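Local coordinates for Oxidored_FMN domain-containing protein ([Pseudomonas] geniculata N1, PDB 6L6J) that oxidises the amine 6-hydroxypseudooxynicotine as an amine oxidase that carries FMN and a [4Fe-4S] cluster, at residues R76-S79 and D80-E84; T139-R142 and Q143-A146; F197-R200 and V201-L204; T207-D210 and V211-V215. All blocks are in the same frame, centred on the assembly; numbering follows the deposited sequence.

Overall arrangement
All four contacts lie in the helices and loops around the eight-stranded parallel barrel of the FMN-containing NADH:flavin oxidoreductase-type section, in series along the chain. Contact 1 leads into helix 83-94, contact 2 opens helix 142-162, and contacts 3 and 4 occupy successive parts of helix 197-215, their centres about 16 Å apart. Contacts 2 and 3 touch, Ile145 CG2 lying 4.2 Å from Leu203 CD1, so the starts of two outer helices meet. Contact 4 packs on helix 142-162 farther along, its centre about 19 Å from that of contact 2. Contact 1 stands apart, its nearest atoms about 10 Å from contact 4. Helix 142-162 is the common neighbour of contacts 1, 3 and 4.

Contact 1: R76-S79 and D80-E84; sequences RMYS and DKYIE. With SO4 (sulfate ion), chain G.
Chi1 values of -59° for Arg76 and -61° for Tyr82 turn each CG away from its own carbonyl carbon and bring the arginine chain over the tyrosine ring. The setting is the entry to helix 83-94 of the TIM barrel, where the loop after strand 55-62 passes through a short 3-10 turn at 80-82. Arg76 CB makes a CH-pi contact with one face of the Tyr82 ring, 3.9 Å from its centroid, while Lys81 CG lies over the opposite face. The edge of the same ring, at CE2, meets the face of Tyr78 in a T-shaped pair with centroids 5.2 Å apart and planes at 80°. Two donors grip the phenol oxygen: Arg76 NH1 reaches Tyr82 OH at 3.0 Å, and Lys81 NZ reaches it at 3.0 Å as well. Both cationic groups also hold a sulfate ion, probably from the crystallisation liquor, with Lys81 NZ 3.2 Å from O1 and Arg76 NH1 3.3 Å from O3. Asp80 turns the other way, its OD1 in a salt bridge with Arg158 of helix 142-162. Tyr82 N closes the turn by donating to Ser79 O at 3.0 Å. A weak bond from Lys81 N to Ser79 OG, 3.4 Å long, adds to it.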
# COMPACT_ATOMS: atom_id res chain seq x y z
N ARG A 76 -4.56 8.73 -19.32
CA ARG A 76 -4.32 8.40 -20.75
C ARG A 76 -3.75 9.63 -21.47
O ARG A 76 -4.18 10.76 -21.18
CB ARG A 76 -5.62 7.96 -21.41
CG ARG A 76 -6.28 6.74 -20.77
CD ARG A 76 -7.80 6.80 -20.84
NE ARG A 76 -8.38 5.48 -20.84
CZ ARG A 76 -9.49 5.13 -21.47
NH1 ARG A 76 -10.18 6.01 -22.18
NH2 ARG A 76 -9.88 3.86 -21.43
N MET A 77 -2.82 9.41 -22.39
CA MET A 77 -2.20 10.48 -23.20
C MET A 77 -2.07 9.98 -24.64
O MET A 77 -1.09 10.34 -25.30
CB MET A 77 -0.84 10.87 -22.59
CG MET A 77 -0.37 12.27 -22.93
SD MET A 77 -1.39 13.54 -22.19
CE MET A 77 -0.28 14.07 -20.90
N TYR A 78 -3.04 9.20 -25.13
CA TYR A 78 -3.03 8.61 -26.50
C TYR A 78 -3.97 9.39 -27.42
O TYR A 78 -4.08 9.01 -28.59
CB TYR A 78 -3.38 7.12 -26.54
CG TYR A 78 -4.69 6.71 -25.92
CD1 TYR A 78 -5.91 7.02 -26.51
CD2 TYR A 78 -4.71 5.93 -24.76
CE1 TYR A 78 -7.11 6.59 -25.95
CE2 TYR A 78 -5.90 5.50 -24.18
CZ TYR A 78 -7.10 5.83 -24.79
OH TYR A 78 -8.25 5.42 -24.18
N SER A 79 -4.59 10.44 -26.90
CA SER A 79 -5.53 11.30 -27.66
C SER A 79 -5.55 12.73 -27.10
O SER A 79 -5.54 12.90 -25.87
CB SER A 79 -6.91 10.69 -27.69
OG SER A 79 -7.90 11.69 -27.88
N ASP A 80 -5.67 13.72 -27.99
CA ASP A 80 -5.58 15.17 -27.66
C ASP A 80 -6.68 15.58 -26.67
O ASP A 80 -6.49 16.58 -25.95
CB ASP A 80 -5.58 16.02 -28.94
CG ASP A 80 -4.23 16.13 -29.63
OD1 ASP A 80 -3.26 15.43 -29.22
OD2 ASP A 80 -4.13 16.93 -30.56
N LYS A 81 -7.80 14.86 -26.63
CA LYS A 81 -8.95 15.23 -25.75
C LYS A 81 -8.53 15.09 -24.29
O LYS A 81 -9.21 15.70 -23.44
CB LYS A 81 -10.19 14.38 -26.07
CG LYS A 81 -10.23 12.94 -25.54
CD LYS A 81 -11.48 12.19 -26.04
CE LYS A 81 -11.81 10.91 -25.28
NZ LYS A 81 -11.39 9.68 -26.02
N TYR A 82 -7.45 14.34 -24.01
CA TYR A 82 -6.94 14.06 -22.64
C TYR A 82 -6.01 15.20 -22.14
O TYR A 82 -5.78 15.28 -20.89
CB TYR A 82 -6.29 12.68 -22.58
CG TYR A 82 -7.21 11.53 -22.91
CD1 TYR A 82 -8.37 11.29 -22.18
CD2 TYR A 82 -6.91 10.67 -23.96
CE1 TYR A 82 -9.22 10.22 -22.50
CE2 TYR A 82 -7.75 9.62 -24.29
CZ TYR A 82 -8.91 9.40 -23.57
OH TYR A 82 -9.71 8.35 -23.93
N ILE A 83 -5.55 16.08 -23.05
CA ILE A 83 -4.57 17.17 -22.75
C ILE A 83 -5.16 18.14 -21.71
O ILE A 83 -4.51 18.36 -20.70
CB ILE A 83 -4.12 17.93 -24.01
CG1 ILE A 83 -3.31 17.04 -24.95
CG2 ILE A 83 -3.35 19.19 -23.63
CD1 ILE A 83 -2.90 17.70 -26.24
N GLU A 84 -6.33 18.72 -21.98
CA GLU A 84 -6.94 19.76 -21.11
C GLU A 84 -7.27 19.14 -19.75
O GLU A 84 -6.91 19.69 -18.72
CB GLU A 84 -8.15 20.42 -21.79
CG GLU A 84 -8.37 21.87 -21.38
CD GLU A 84 -8.90 22.08 -19.95
OE1 GLU A 84 -8.07 22.45 -19.04
OE2 GLU A 84 -10.16 21.93 -19.74
S SO4 G . -13.58 6.32 -24.16
O1 SO4 G . -13.16 7.71 -24.16
O2 SO4 G . -14.60 6.11 -25.15
O3 SO4 G . -12.46 5.46 -24.45
O4 SO4 G . -14.10 5.97 -22.87

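Contact 2: T139-R142 and Q143-A146; sequences TIDR and QDIA
Ile145 N bonds to Asp141 O at 3.3 Å and Ala146 N to Arg142 O at 3.0 Å, the i to i+4 pairs with which helix 142-162 of the TIM barrel begins just after strand 138-139. Asp141 takes the N-cap position, but its carboxylate makes no capping bond. The reverse half of a capping box is present instead: Asp141 N donates to Asp144 OD2 at 3.0 Å, with a bent N-H...O angle of 137°, and OD2 receives it on its anti lone pair, the one facing away from OD1. A chi1 of -68° sets the Asp144 carboxylate back toward the N-cap residue. The two acidic groups therefore lie close, Asp141 OD2 being 3.6 Å from Asp144 OD2 with their planes 30° apart. Arg138, in a salt bridge with Asp144 OD1, probably offsets part of this repulsion, as may the amides of the first helical turn. On the buried side Ile140 and Ile145, the residue before the N-cap and the fourth residue of the helix, form a hydrophobic staple. Their side chains cross at about a right angle, and Phe181 of helix 177-182 packs against both. Farther round, Arg142 forms a salt bridge with Asp192 and lies against Tyr193. Ile140 CB also rests on Asp144 CB at 3.8 Å, and the staple itself closes where Ile140 CD1 meets Ile145 CG1, again at 3.8 Å.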
# COMPACT_ATOMS: atom_id res chain seq x y z
N THR A 139 2.80 -11.11 -31.32
CA THR A 139 4.14 -10.85 -31.91
C THR A 139 4.02 -9.61 -32.80
O THR A 139 3.07 -9.60 -33.60
CB THR A 139 4.65 -12.05 -32.74
OG1 THR A 139 4.70 -13.24 -31.94
CG2 THR A 139 6.02 -11.80 -33.34
N ILE A 140 4.91 -8.62 -32.67
CA ILE A 140 4.78 -7.33 -33.41
C ILE A 140 5.72 -7.31 -34.62
O ILE A 140 6.87 -7.75 -34.49
CB ILE A 140 4.91 -6.10 -32.47
CG1 ILE A 140 6.25 -5.99 -31.73
CG2 ILE A 140 3.75 -6.05 -31.49
CD1 ILE A 140 6.40 -4.69 -30.94
N ASP A 141 5.20 -6.88 -35.78
CA ASP A 141 5.91 -6.46 -37.01
C ASP A 141 6.99 -5.42 -36.68
O ASP A 141 6.89 -4.80 -35.60
CB ASP A 141 5.01 -5.65 -37.96
CG ASP A 141 4.03 -6.43 -38.81
OD1 ASP A 141 4.05 -7.67 -38.72
OD2 ASP A 141 3.27 -5.79 -39.56
N ARG A 142 7.85 -5.12 -37.67
CA ARG A 142 8.72 -3.91 -37.73
C ARG A 142 7.85 -2.65 -37.91
O ARG A 142 8.14 -1.63 -37.29
CB ARG A 142 9.77 -4.05 -38.85
CG ARG A 142 10.46 -5.41 -38.86
CD ARG A 142 11.94 -5.46 -39.24
NE ARG A 142 12.73 -4.35 -38.72
CZ ARG A 142 13.97 -4.43 -38.26
NH1 ARG A 142 14.57 -3.33 -37.81
NH2 ARG A 142 14.61 -5.59 -38.25
N GLN A 143 6.80 -2.71 -38.72
CA GLN A 143 5.86 -1.58 -38.93
C GLN A 143 5.11 -1.27 -37.61
O GLN A 143 4.87 -0.11 -37.33
CB GLN A 143 4.89 -1.90 -40.08
CG GLN A 143 3.99 -0.72 -40.47
CD GLN A 143 4.74 0.55 -40.83
OE1 GLN A 143 5.49 0.61 -41.80
NE2 GLN A 143 4.55 1.58 -40.02
N ASP A 144 4.78 -2.29 -36.82
CA ASP A 144 4.15 -2.12 -35.48
C ASP A 144 5.15 -1.40 -34.55
O ASP A 144 4.70 -0.57 -33.76
CB ASP A 144 3.71 -3.46 -34.90
CG ASP A 144 2.56 -4.11 -35.63
OD1 ASP A 144 1.53 -3.45 -35.78
OD2 ASP A 144 2.69 -5.29 -36.01
N ILE A 145 6.45 -1.72 -34.65
CA ILE A 145 7.54 -1.09 -33.85
C ILE A 145 7.66 0.40 -34.22
O ILE A 145 7.78 1.25 -33.28
CB ILE A 145 8.88 -1.84 -34.03
CG1 ILE A 145 8.80 -3.25 -33.44
CG2 ILE A 145 10.04 -1.04 -33.43
CD1 ILE A 145 10.13 -3.89 -33.19
N ALA A 146 7.63 0.72 -35.51
CA ALA A 146 7.64 2.12 -36.01
C ALA A 146 6.44 2.87 -35.43
O ALA A 146 6.64 4.00 -35.00
CB ALA A 146 7.62 2.17 -37.52

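Contact 3: F197-R200 and V201-L204; sequences FENR and VRLL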
# COMPACT_ATOMS: atom_id res chain seq x y z
N PHE A 197 22.46 -8.45 -26.48
CA PHE A 197 22.03 -7.28 -25.67
C PHE A 197 21.80 -6.04 -26.54
O PHE A 197 20.72 -5.44 -26.38
CB PHE A 197 23.05 -6.99 -24.58
CG PHE A 197 22.69 -5.82 -23.72
CD1 PHE A 197 23.05 -4.53 -24.09
CD2 PHE A 197 21.99 -6.00 -22.54
CE1 PHE A 197 22.71 -3.46 -23.28
CE2 PHE A 197 21.65 -4.93 -21.73
CZ PHE A 197 22.01 -3.66 -22.11
N GLU A 198 22.75 -5.66 -27.40
CA GLU A 198 22.62 -4.49 -28.33
C GLU A 198 21.23 -4.49 -28.98
O GLU A 198 20.60 -3.42 -29.02
CB GLU A 198 23.70 -4.50 -29.41
CG GLU A 198 23.95 -3.12 -30.03
CD GLU A 198 24.66 -3.11 -31.39
OE1 GLU A 198 25.22 -4.18 -31.78
OE2 GLU A 198 24.66 -2.02 -32.06
N ASN A 199 20.75 -5.66 -29.43
CA ASN A 199 19.42 -5.84 -30.10
C ASN A 199 18.27 -5.71 -29.09
O ASN A 199 17.24 -5.10 -29.44
CB ASN A 199 19.33 -7.19 -30.82
CG ASN A 199 20.09 -7.21 -32.12
OD1 ASN A 199 20.91 -6.33 -32.37
ND2 ASN A 199 19.79 -8.19 -32.97
N ARG A 200 18.42 -6.29 -27.90
CA ARG A 200 17.33 -6.34 -26.87
C ARG A 200 17.11 -4.95 -26.28
O ARG A 200 15.96 -4.63 -25.94
CB ARG A 200 17.63 -7.43 -25.83
CG ARG A 200 17.16 -8.81 -26.27
CD ARG A 200 17.93 -9.98 -25.68
NE ARG A 200 18.30 -9.69 -24.30
CZ ARG A 200 19.53 -9.67 -23.81
NH1 ARG A 200 20.57 -10.01 -24.55
NH2 ARG A 200 19.72 -9.36 -22.55
N VAL A 201 18.16 -4.12 -26.22
CA VAL A 201 18.09 -2.76 -25.62
C VAL A 201 17.67 -1.72 -26.68
O VAL A 201 17.30 -0.62 -26.28
CB VAL A 201 19.43 -2.38 -24.96
CG1 VAL A 201 20.41 -1.76 -25.95
CG2 VAL A 201 19.21 -1.46 -23.76
N ARG A 202 17.71 -2.07 -27.96
CA ARG A 202 17.47 -1.16 -29.11
C ARG A 202 16.15 -0.39 -28.93
O ARG A 202 16.11 0.84 -29.23
CB ARG A 202 17.44 -1.95 -30.43
CG ARG A 202 17.21 -1.10 -31.67
CD ARG A 202 17.34 -1.84 -32.99
NE ARG A 202 18.45 -2.78 -32.99
CZ ARG A 202 19.74 -2.43 -33.01
NH1 ARG A 202 20.09 -1.15 -33.06
NH2 ARG A 202 20.68 -3.35 -32.96
N LEU A 203 15.08 -1.06 -28.50
CA LEU A 203 13.76 -0.39 -28.46
C LEU A 203 13.79 0.68 -27.36
O LEU A 203 13.27 1.79 -27.63
CB LEU A 203 12.65 -1.41 -28.22
CG LEU A 203 11.24 -0.86 -28.36
CD1 LEU A 203 11.13 0.11 -29.53
CD2 LEU A 203 10.23 -1.98 -28.52
N LEU A 204 14.37 0.36 -26.20
CA LEU A 204 14.51 1.30 -25.06
C LEU A 204 15.36 2.51 -25.48
O LEU A 204 14.95 3.63 -25.15
CB LEU A 204 15.14 0.60 -23.85
CG LEU A 204 15.46 1.54 -22.68
CD1 LEU A 204 14.21 2.27 -22.20
CD2 LEU A 204 16.12 0.81 -21.54
O HOH W 1 23.38 -1.10 -34.25
O HOH W 2 14.67 -4.05 -28.68
O HOH W 3 14.24 -2.39 -24.99
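The first turns of helix 197-215, an outer helix of the TIM barrel, bring Phe197 against Val201 and Asn199 against Arg202. Val201 N donates to Phe197 O at 2.9 Å; Arg202 N makes a weak bond to Asn199 O, and the helix kinks where Leu203 N and Leu204 N lack a bond to the turn before. Water fills the role of the missing acceptors. One molecule lies 2.9 Å from Asn199 O and 3.0 Å from Leu203 N; a second lies 3.0 Å from Arg200 O and bonds likewise to Leu204 N. Val201 CB lies 4.3 Å from the centroid of the Phe197 ring, an off-centre CH-pi contact beside helix 241-249, which packs on the phenylalanine. On the polar side Arg202 extends with CG anti to N (chi1 -179°), then bends at chi3, which lets NH2 come alongside Asn199. Arg202 NH2 donates to Asn199 OD1 at 3.0 Å, with the oxygen in the guanidinium plane but the nitrogen 42° out of the amide carbonyl plane, the two flat groups being turned 67° apart. Bonds beyond the turn fix both partners, from Asn199 ND2 to Gly194 O and from Arg202 NE to Asp192 O. Glu198 approaches the same guanidinium without forming a salt bridge. A water links them instead, donating to Glu198 OE2 at 2.7 Å and accepting a weak bond from Arg202 NH1.

Contact 4: T207-D210 and V211-V215; sequences TLSD and VKDAV
Four successive i to i+4 bonds carry helix 197-215 through residues 207 to 214: Val211 N to Thr207 O at 3.0 Å, Lys212 N to Leu208 O at 2.9 Å, Asp213 N to Ser209 O at 3.0 Å and Ala214 N to Asp210 O at 2.9 Å. The side chains meet mainly the backbone of the turn before rather than one another. Val211, with CG1 opposite its backbone N (chi1 -179°), leans its other branch, CG2, on Thr207 O at 3.5 Å. Lys212 does something similar with CB, which lies 3.4 Å from Leu208 O before the rest of the chain leads off to place NZ on Val252 O. Asp213 folds back toward Ser209, although the exact position of its carboxylate so near the serine carbonyl is doubtful. Asp210 OD2 forms a salt bridge with Arg149 of helix 142-162. Thr207 OG1 is bonded to Leu203 O, one turn earlier in the same helix. The arrangement is that of an amphipathic outer helix of the TIM barrel, with Asp213 exposed and the valines and Leu208 buried. Leu208, Val211 and the chain of Lys212 rest on Val221 of strand 220-229, and Val211 reaches Val167 and Val169 of strand 166-171. On the flank, Thr207 meets Phe148 and Tyr152 of helix 142-162, and Val211 and Val215 meet Ala156, so the helix packs on both strands and its neighbouring helix.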
# COMPACT_ATOMS: atom_id res chain seq x y z
N THR A 207 13.52 4.64 -28.36
CA THR A 207 12.37 5.35 -27.77
C THR A 207 12.90 6.60 -27.05
O THR A 207 12.54 7.74 -27.47
CB THR A 207 11.54 4.39 -26.91
OG1 THR A 207 11.04 3.39 -27.79
CG2 THR A 207 10.37 5.05 -26.21
N LEU A 208 13.74 6.39 -26.03
CA LEU A 208 14.35 7.44 -25.16
C LEU A 208 14.85 8.62 -26.00
O LEU A 208 14.53 9.80 -25.62
CB LEU A 208 15.51 6.81 -24.40
CG LEU A 208 16.27 7.75 -23.48
CD1 LEU A 208 15.34 8.36 -22.45
CD2 LEU A 208 17.42 7.02 -22.79
N SER A 209 15.62 8.32 -27.05
CA SER A 209 16.14 9.29 -28.05
C SER A 209 14.98 10.03 -28.73
O SER A 209 15.12 11.26 -28.92
CB SER A 209 17.02 8.60 -29.06
OG SER A 209 17.17 9.36 -30.26
N ASP A 210 13.90 9.34 -29.12
CA ASP A 210 12.75 9.97 -29.83
C ASP A 210 12.07 10.99 -28.92
O ASP A 210 11.74 12.08 -29.40
CB ASP A 210 11.75 8.95 -30.36
CG ASP A 210 12.31 8.18 -31.53
OD1 ASP A 210 13.46 8.49 -31.92
OD2 ASP A 210 11.62 7.25 -31.99
N VAL A 211 11.91 10.65 -27.65
CA VAL A 211 11.21 11.49 -26.64
C VAL A 211 12.11 12.69 -26.31
O VAL A 211 11.61 13.84 -26.22
CB VAL A 211 10.86 10.67 -25.40
CG1 VAL A 211 10.12 11.52 -24.39
CG2 VAL A 211 10.05 9.42 -25.73
N LYS A 212 13.41 12.46 -26.17
CA LYS A 212 14.40 13.53 -25.91
C LYS A 212 14.35 14.53 -27.08
O LYS A 212 14.25 15.73 -26.81
CB LYS A 212 15.79 12.95 -25.67
CG LYS A 212 16.50 13.55 -24.46
CD LYS A 212 17.88 12.98 -24.23
CE LYS A 212 18.92 14.05 -23.96
NZ LYS A 212 20.29 13.52 -24.14
N ASP A 213 14.34 14.05 -28.32
CA ASP A 213 14.29 14.95 -29.51
C ASP A 213 12.94 15.66 -29.51
O ASP A 213 12.90 16.85 -29.83
CB ASP A 213 14.56 14.19 -30.82
CG ASP A 213 15.85 13.36 -30.80
OD1 ASP A 213 16.78 13.70 -29.99
OD2 ASP A 213 15.90 12.35 -31.56
N ALA A 214 11.89 14.96 -29.11
CA ALA A 214 10.50 15.47 -29.11
C ALA A 214 10.35 16.65 -28.13
O ALA A 214 9.85 17.70 -28.57
CB ALA A 214 9.55 14.34 -28.81
N VAL A 215 10.72 16.49 -26.86
CA VAL A 215 10.29 17.43 -25.77
C VAL A 215 11.47 17.88 -24.89
O VAL A 215 11.19 18.53 -23.86
CB VAL A 215 9.21 16.78 -24.88
CG1 VAL A 215 8.10 16.16 -25.71
CG2 VAL A 215 9.77 15.75 -23.91